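PDB 3OZM: putative mandelate racemase from Bordetella bronchiseptica, which probably acts on acid sugars as a member of the enolase superfamily, binding D-xylaric acid close to a magnesium ion. Local coordinates for residues R137-Y142 against H324-E329; W301-F306 against H317-S322. All blocks are in the same frame, centred on the assembly; numbering follows the deposited sequence.

Interaction 1 (R137-Y142 against H324-E329); sequences RGVRAY and HPAMFE. With DXL (D-xylaric acid), chain J.
Two parallel strands, their touching parts running 44° apart, meet where A141 pairs with F328 and Y142 with E329: F328 N donates to R140 O at 2.8 Å, and Y142 N donates to F328 O at 2.8 Å. These are the first and last parallel strands of the (beta/alpha)7beta barrel of the enolase superfamily, so the contact closes the barrel. A141 and F328 lie on one face of the sheet. There V139 CG1, anti to the backbone N (chi1 172°), drops between the CB atoms of A326 and F328, 3.6 Å from each, and helix 309-321 covers this apolar patch. The other face carries Y142 and E329. E329 passes its CA over one face of the Y142 ring, 3.7 Å from the centroid, a CH-pi contact, while M327 O sits at the ring edge near its plane, 3.4 Å from Y142 CE2. M327 bends at chi2 and chi3, which brings SD obliquely beside the ring as a Met-aromatic contact and carries CE over a face of the R140 guanidinium. A water links A326 O to R140 NH1, weakly on the arginine side, and R140 NE bonds to T168 OG1. At the mouth of the barrel, E329 extends to the D-xylaric acid, with OE2 2.4 Å from OAD; S144 OG is hydrogen-bonded to OE2, and K171 holds Y142 OH. The strand pairing and the Y142 ring thus set the direction of E329, so that its carboxylate reaches the acid group of the ligand.

Interaction 2 (W301-F306 against H317-S322); sequences WNPHTF and HLVAAS. With DXL (D-xylaric acid), chain J.
W301 and P303 form a two-part apolar surface against L318 and V319, packing the end of strand 300-301 of the (beta/alpha)7beta barrel and the loop after it onto the last turns of helix 309-321, the helix that this same loop leads into. The far rim of the indole supplies the broad bump. A chi1 of 171° swings the indole of W301 away from its own backbone N and toward the helix, where its six-membered ring fits between two successive side chains: CH2 lies 3.7 Å from L318 CB, and CZ3 lies 3.7 Å from V319 CG2. Both meet the ring obliquely. P303 fills the angle between the indole and V319. Its CD stands 3.7 Å above the indole plane, over the centre of the ring system, while its CG takes the methyl from the helix. The CG2 methyl of V319 thus sits in the hollow between the proline and the indole. Helix 284-296 also packs on W301 and L318, while W301 NE1 is held by the carbonyl of A276, which helps fix the turn of the indole. Further along, the same loop leaves the helix for the ligand site. H304 NE2 and DXL OAL are hydrogen-bonded at 2.6 Å, D277 holds the other ring nitrogen, and F306 lays CB 3.1 Å from OAD of the same ligand. The tightest point of the helix contact is P303 CG against V319 CG2, 3.4 Å, closer than carbon atoms usually pack.

Overall arrangement
Both are core contacts of the barrel domain, centres about 8 Å apart, but interaction 1 reaches partly exposed residues at R140 and A326; interaction 2, fully buried, is nested in the chain loop that interaction 1 closes. Interaction 1 joins strand to strand by backbone hydrogen bonds; interaction 2 joins a loop to a helix by apolar packing alone. Helix 309-321 serves both, since V319 touches V139 and F328 as well as W301 and P303. Direct bonds also tie the two together: T305 OG1 to E329 O, and N302 ND2 to P325 O. Their chemistry converges at the barrel mouth, where E329 from interaction 1 and H304 and F306 from interaction 2 approach the same D-xylaric acid.

Interaction 1 (R137-Y142 against H324-E329)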
loop_
_atom_site.group_PDB
_atom_site.type_symbol
_atom_site.label_atom_id
_atom_site.label_comp_id
_atom_site.label_asym_id
_atom_site.label_seq_id
_atom_site.Cartn_x
_atom_site.Cartn_y
_atom_site.Cartn_z
ATOM N N ARG A 137 3.398 -1.590 21.046
ATOM C CA ARG A 137 4.005 -2.301 22.174
ATOM C C ARG A 137 5.164 -3.193 21.750
ATOM O O ARG A 137 5.956 -3.643 22.581
ATOM C CB ARG A 137 2.969 -3.166 22.898
ATOM C CG ARG A 137 1.760 -2.411 23.427
ATOM C CD ARG A 137 2.138 -1.465 24.552
ATOM N NE ARG A 137 0.956 -0.881 25.184
ATOM C CZ ARG A 137 0.364 0.238 24.776
ATOM N NH1 ARG A 137 0.843 0.905 23.733
ATOM N NH2 ARG A 137 -0.710 0.690 25.411
ATOM N N GLY A 138 5.253 -3.474 20.457
ATOM C CA GLY A 138 6.304 -4.343 19.959
ATOM C C GLY A 138 5.743 -5.395 19.030
ATOM O O GLY A 138 4.526 -5.565 18.933
ATOM N N VAL A 139 6.646 -6.107 18.369
ATOM C CA VAL A 139 6.296 -7.102 17.360
ATOM C C VAL A 139 6.627 -8.525 17.825
ATOM O O VAL A 139 7.774 -8.832 18.147
ATOM C CB VAL A 139 7.042 -6.789 16.048
ATOM C CG1 VAL A 139 6.857 -7.894 15.023
ATOM C CG2 VAL A 139 6.575 -5.444 15.498
ATOM N N ARG A 140 5.621 -9.393 17.854
ATOM C CA ARG A 140 5.848 -10.789 18.240
ATOM C C ARG A 140 6.760 -11.517 17.249
ATOM O O ARG A 140 6.467 -11.582 16.045
ATOM C CB ARG A 140 4.528 -11.544 18.369
ATOM C CG ARG A 140 4.715 -13.014 18.760
ATOM C CD ARG A 140 3.552 -13.853 18.310
ATOM N NE ARG A 140 3.378 -15.004 19.186
ATOM C CZ ARG A 140 2.274 -15.723 19.231
ATOM N NH1 ARG A 140 1.251 -15.394 18.445
ATOM N NH2 ARG A 140 2.189 -16.756 20.065
ATOM N N ALA A 141 7.858 -12.075 17.765
ATOM C CA ALA A 141 8.860 -12.750 16.937
ATOM C C ALA A 141 8.782 -14.268 17.060
ATOM O O ALA A 141 8.249 -14.798 18.034
ATOM C CB ALA A 141 10.258 -12.281 17.310
ATOM N N TYR A 142 9.321 -14.962 16.066
ATOM C CA TYR A 142 9.523 -16.396 16.193
ATOM C C TYR A 142 10.972 -16.781 15.927
ATOM O O TYR A 142 11.663 -16.142 15.127
ATOM C CB TYR A 142 8.531 -17.201 15.328
ATOM C CG TYR A 142 8.772 -17.243 13.823
ATOM C CD1 TYR A 142 9.656 -18.166 13.260
ATOM C CD2 TYR A 142 8.071 -16.390 12.965
ATOM C CE1 TYR A 142 9.847 -18.231 11.875
ATOM C CE2 TYR A 142 8.246 -16.445 11.590
ATOM C CZ TYR A 142 9.131 -17.370 11.047
ATOM O OH TYR A 142 9.307 -17.428 9.678
ATOM N N HIS A 324 -1.352 -6.233 10.277
ATOM C CA HIS A 324 -1.350 -7.703 10.296
ATOM C C HIS A 324 -0.822 -8.193 11.641
ATOM O O HIS A 324 0.227 -7.730 12.100
ATOM C CB HIS A 324 -0.455 -8.261 9.189
ATOM C CG HIS A 324 -0.981 -8.031 7.806
ATOM N ND1 HIS A 324 -2.122 -8.642 7.333
ATOM C CD2 HIS A 324 -0.521 -7.252 6.798
ATOM C CE1 HIS A 324 -2.341 -8.249 6.092
ATOM N NE2 HIS A 324 -1.387 -7.404 5.744
ATOM N N PRO A 325 -1.537 -9.124 12.283
ATOM C CA PRO A 325 -0.988 -9.783 13.477
ATOM C C PRO A 325 0.406 -10.307 13.188
ATOM O O PRO A 325 0.624 -10.949 12.161
ATOM C CB PRO A 325 -1.947 -10.945 13.694
ATOM C CG PRO A 325 -3.264 -10.397 13.214
ATOM C CD PRO A 325 -2.938 -9.511 12.034
ATOM N N ALA A 326 1.338 -10.030 14.086
ATOM C CA ALA A 326 2.744 -10.296 13.806
ATOM C C ALA A 326 3.149 -11.731 14.106
ATOM O O ALA A 326 2.672 -12.343 15.059
ATOM C CB ALA A 326 3.615 -9.335 14.591
ATOM N N MET A 327 4.046 -12.247 13.275
ATOM C CA MET A 327 4.690 -13.536 13.496
ATOM C C MET A 327 6.008 -13.335 12.790
ATOM O O MET A 327 6.214 -13.780 11.660
ATOM C CB MET A 327 3.864 -14.689 12.886
ATOM C CG MET A 327 4.461 -16.075 13.104
ATOM S SD MET A 327 4.730 -16.446 14.863
ATOM C CE MET A 327 3.038 -16.554 15.458
ATOM N N PHE A 328 6.889 -12.611 13.462
ATOM C CA PHE A 328 8.061 -12.035 12.810
ATOM C C PHE A 328 9.300 -12.944 12.864
ATOM O O PHE A 328 9.794 -13.271 13.945
ATOM C CB PHE A 328 8.394 -10.678 13.421
ATOM C CG PHE A 328 9.476 -9.960 12.690
ATOM C CD1 PHE A 328 9.191 -9.292 11.505
ATOM C CD2 PHE A 328 10.780 -9.983 13.155
ATOM C CE1 PHE A 328 10.189 -8.645 10.800
ATOM C CE2 PHE A 328 11.785 -9.332 12.461
ATOM C CZ PHE A 328 11.482 -8.652 11.280
ATOM N N GLU A 329 9.799 -13.337 11.700
ATOM C CA GLU A 329 10.898 -14.295 11.619
ATOM C C GLU A 329 12.204 -13.702 12.135
ATOM O O GLU A 329 12.647 -12.660 11.659
ATOM C CB GLU A 329 11.107 -14.765 10.175
ATOM C CG GLU A 329 12.206 -15.820 10.045
ATOM C CD GLU A 329 12.294 -16.445 8.675
ATOM O OE1 GLU A 329 11.959 -15.773 7.674
ATOM O OE2 GLU A 329 12.733 -17.618 8.605
HETATM O OAA DXL J . 17.234 -21.970 5.916
HETATM O OAB DXL J . 17.514 -20.366 3.729
HETATM O OAC DXL J . 13.268 -21.160 4.299
HETATM O OAD DXL J . 13.924 -18.584 6.735
HETATM O OAE DXL J . 15.629 -23.075 4.865
HETATM C CAF DXL J . 16.385 -22.087 5.017
HETATM C CAG DXL J . 16.226 -20.936 4.019
HETATM C CAH DXL J . 15.335 -19.837 4.624
HETATM C CAI DXL J . 14.064 -20.439 5.250
HETATM C CAJ DXL J . 13.258 -19.422 6.092
HETATM O OAK DXL J . 12.007 -19.505 6.125
HETATM O OAL DXL J . 15.072 -18.842 3.628
HETATM O O HOH W 1 0.458 -13.044 16.207
#

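Interaction 2 (W301-F306 against H317-S322)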
loop_
_atom_site.group_PDB
_atom_site.type_symbol
_atom_site.label_atom_id
_atom_site.label_comp_id
_atom_site.label_asym_id
_atom_site.label_seq_id
_atom_site.Cartn_x
_atom_site.Cartn_y
_atom_site.Cartn_z
ATOM N N TRP A 301 -0.053 -10.909 5.920
ATOM C CA TRP A 301 1.308 -10.777 5.411
ATOM C C TRP A 301 2.263 -10.885 6.597
ATOM O O TRP A 301 2.225 -10.063 7.511
ATOM C CB TRP A 301 1.507 -9.458 4.633
ATOM C CG TRP A 301 2.966 -9.185 4.264
ATOM C CD1 TRP A 301 3.706 -9.826 3.310
ATOM C CD2 TRP A 301 3.846 -8.244 4.885
ATOM N NE1 TRP A 301 4.988 -9.328 3.288
ATOM C CE2 TRP A 301 5.101 -8.354 4.246
ATOM C CE3 TRP A 301 3.693 -7.312 5.917
ATOM C CZ2 TRP A 301 6.203 -7.557 4.600
ATOM C CZ3 TRP A 301 4.800 -6.513 6.269
ATOM C CH2 TRP A 301 6.032 -6.655 5.614
ATOM N N ASN A 302 3.097 -11.920 6.580
ATOM C CA ASN A 302 4.137 -12.120 7.577
ATOM C C ASN A 302 5.392 -12.463 6.770
ATOM O O ASN A 302 5.520 -13.565 6.255
ATOM C CB ASN A 302 3.794 -13.269 8.544
ATOM C CG ASN A 302 2.473 -13.065 9.289
ATOM O OD1 ASN A 302 1.512 -13.793 9.060
ATOM N ND2 ASN A 302 2.428 -12.093 10.186
ATOM N N PRO A 303 6.310 -11.502 6.634
ATOM C CA PRO A 303 7.412 -11.663 5.678
ATOM C C PRO A 303 8.423 -12.722 6.091
ATOM O O PRO A 303 8.680 -12.909 7.284
ATOM C CB PRO A 303 8.087 -10.280 5.685
ATOM C CG PRO A 303 7.754 -9.701 7.050
ATOM C CD PRO A 303 6.332 -10.188 7.304
ATOM N N HIS A 304 8.985 -13.404 5.098
ATOM C CA HIS A 304 10.288 -14.034 5.243
ATOM C C HIS A 304 11.302 -12.907 5.479
ATOM O O HIS A 304 11.186 -11.828 4.872
ATOM C CB HIS A 304 10.603 -14.798 3.961
ATOM C CG HIS A 304 11.999 -15.344 3.890
ATOM N ND1 HIS A 304 13.066 -14.606 3.420
ATOM C CD2 HIS A 304 12.493 -16.572 4.190
ATOM C CE1 HIS A 304 14.160 -15.348 3.446
ATOM N NE2 HIS A 304 13.837 -16.551 3.896
ATOM N N THR A 305 12.279 -13.133 6.362
ATOM C CA THR A 305 13.256 -12.085 6.703
ATOM C C THR A 305 14.704 -12.590 6.740
ATOM O O THR A 305 15.626 -11.827 7.049
ATOM C CB THR A 305 12.985 -11.495 8.091
ATOM O OG1 THR A 305 13.351 -12.452 9.102
ATOM C CG2 THR A 305 11.520 -11.079 8.258
ATOM N N PHE A 306 14.897 -13.858 6.400
ATOM C CA PHE A 306 16.109 -14.618 6.723
ATOM C C PHE A 306 17.301 -14.372 5.777
ATOM O O PHE A 306 17.304 -14.829 4.634
ATOM C CB PHE A 306 15.710 -16.106 6.719
ATOM C CG PHE A 306 16.656 -17.045 7.437
ATOM C CD1 PHE A 306 16.401 -17.451 8.747
ATOM C CD2 PHE A 306 17.740 -17.601 6.773
ATOM C CE1 PHE A 306 17.232 -18.361 9.394
ATOM C CE2 PHE A 306 18.583 -18.520 7.415
ATOM C CZ PHE A 306 18.328 -18.898 8.722
ATOM N N HIS A 317 10.573 -2.696 10.000
ATOM C CA HIS A 317 9.948 -1.378 9.903
ATOM C C HIS A 317 8.536 -1.506 9.336
ATOM O O HIS A 317 7.593 -0.905 9.847
ATOM C CB HIS A 317 10.781 -0.419 9.042
ATOM C CG HIS A 317 11.962 0.166 9.749
ATOM N ND1 HIS A 317 11.872 1.278 10.560
ATOM C CD2 HIS A 317 13.263 -0.201 9.754
ATOM C CE1 HIS A 317 13.068 1.563 11.044
ATOM N NE2 HIS A 317 13.930 0.680 10.569
ATOM N N LEU A 318 8.384 -2.320 8.296
ATOM C CA LEU A 318 7.086 -2.489 7.643
ATOM C C LEU A 318 6.123 -3.241 8.536
ATOM O O LEU A 318 4.947 -2.877 8.668
ATOM C CB LEU A 318 7.239 -3.250 6.321
ATOM C CG LEU A 318 7.668 -2.450 5.090
ATOM C CD1 LEU A 318 8.929 -1.615 5.359
ATOM C CD2 LEU A 318 7.900 -3.387 3.924
ATOM N N VAL A 319 6.615 -4.319 9.134
ATOM C CA VAL A 319 5.776 -5.121 10.009
ATOM C C VAL A 319 5.267 -4.293 11.197
ATOM O O VAL A 319 4.098 -4.381 11.572
ATOM C CB VAL A 319 6.519 -6.374 10.504
ATOM C CG1 VAL A 319 5.775 -6.993 11.682
ATOM C CG2 VAL A 319 6.681 -7.375 9.361
ATOM N N ALA A 320 6.140 -3.475 11.773
ATOM C CA ALA A 320 5.742 -2.637 12.908
ATOM C C ALA A 320 4.630 -1.664 12.540
ATOM O O ALA A 320 3.792 -1.310 13.375
ATOM C CB ALA A 320 6.961 -1.878 13.455
ATOM N N ALA A 321 4.629 -1.232 11.283
ATOM C CA ALA A 321 3.683 -0.240 10.805
ATOM C C ALA A 321 2.394 -0.882 10.307
ATOM O O ALA A 321 1.414 -0.189 10.060
ATOM C CB ALA A 321 4.318 0.588 9.681
ATOM N N SER A 322 2.412 -2.199 10.142
ATOM C CA SER A 322 1.286 -2.940 9.563
ATOM C C SER A 322 0.317 -3.544 10.592
ATOM O O SER A 322 0.734 -4.086 11.618
ATOM C CB SER A 322 1.825 -4.052 8.653
ATOM O OG SER A 322 0.769 -4.906 8.270
HETATM O OAA DXL J . 17.234 -21.970 5.916
HETATM O OAB DXL J . 17.514 -20.366 3.729
HETATM O OAC DXL J . 13.268 -21.160 4.299
HETATM O OAD DXL J . 13.924 -18.584 6.735
HETATM O OAE DXL J . 15.629 -23.075 4.865
HETATM C CAF DXL J . 16.385 -22.087 5.017
HETATM C CAG DXL J . 16.226 -20.936 4.019
HETATM C CAH DXL J . 15.335 -19.837 4.624
HETATM C CAI DXL J . 14.064 -20.439 5.250
HETATM C CAJ DXL J . 13.258 -19.422 6.092
HETATM O OAK DXL J . 12.007 -19.505 6.125
HETATM O OAL DXL J . 15.072 -18.842 3.628
#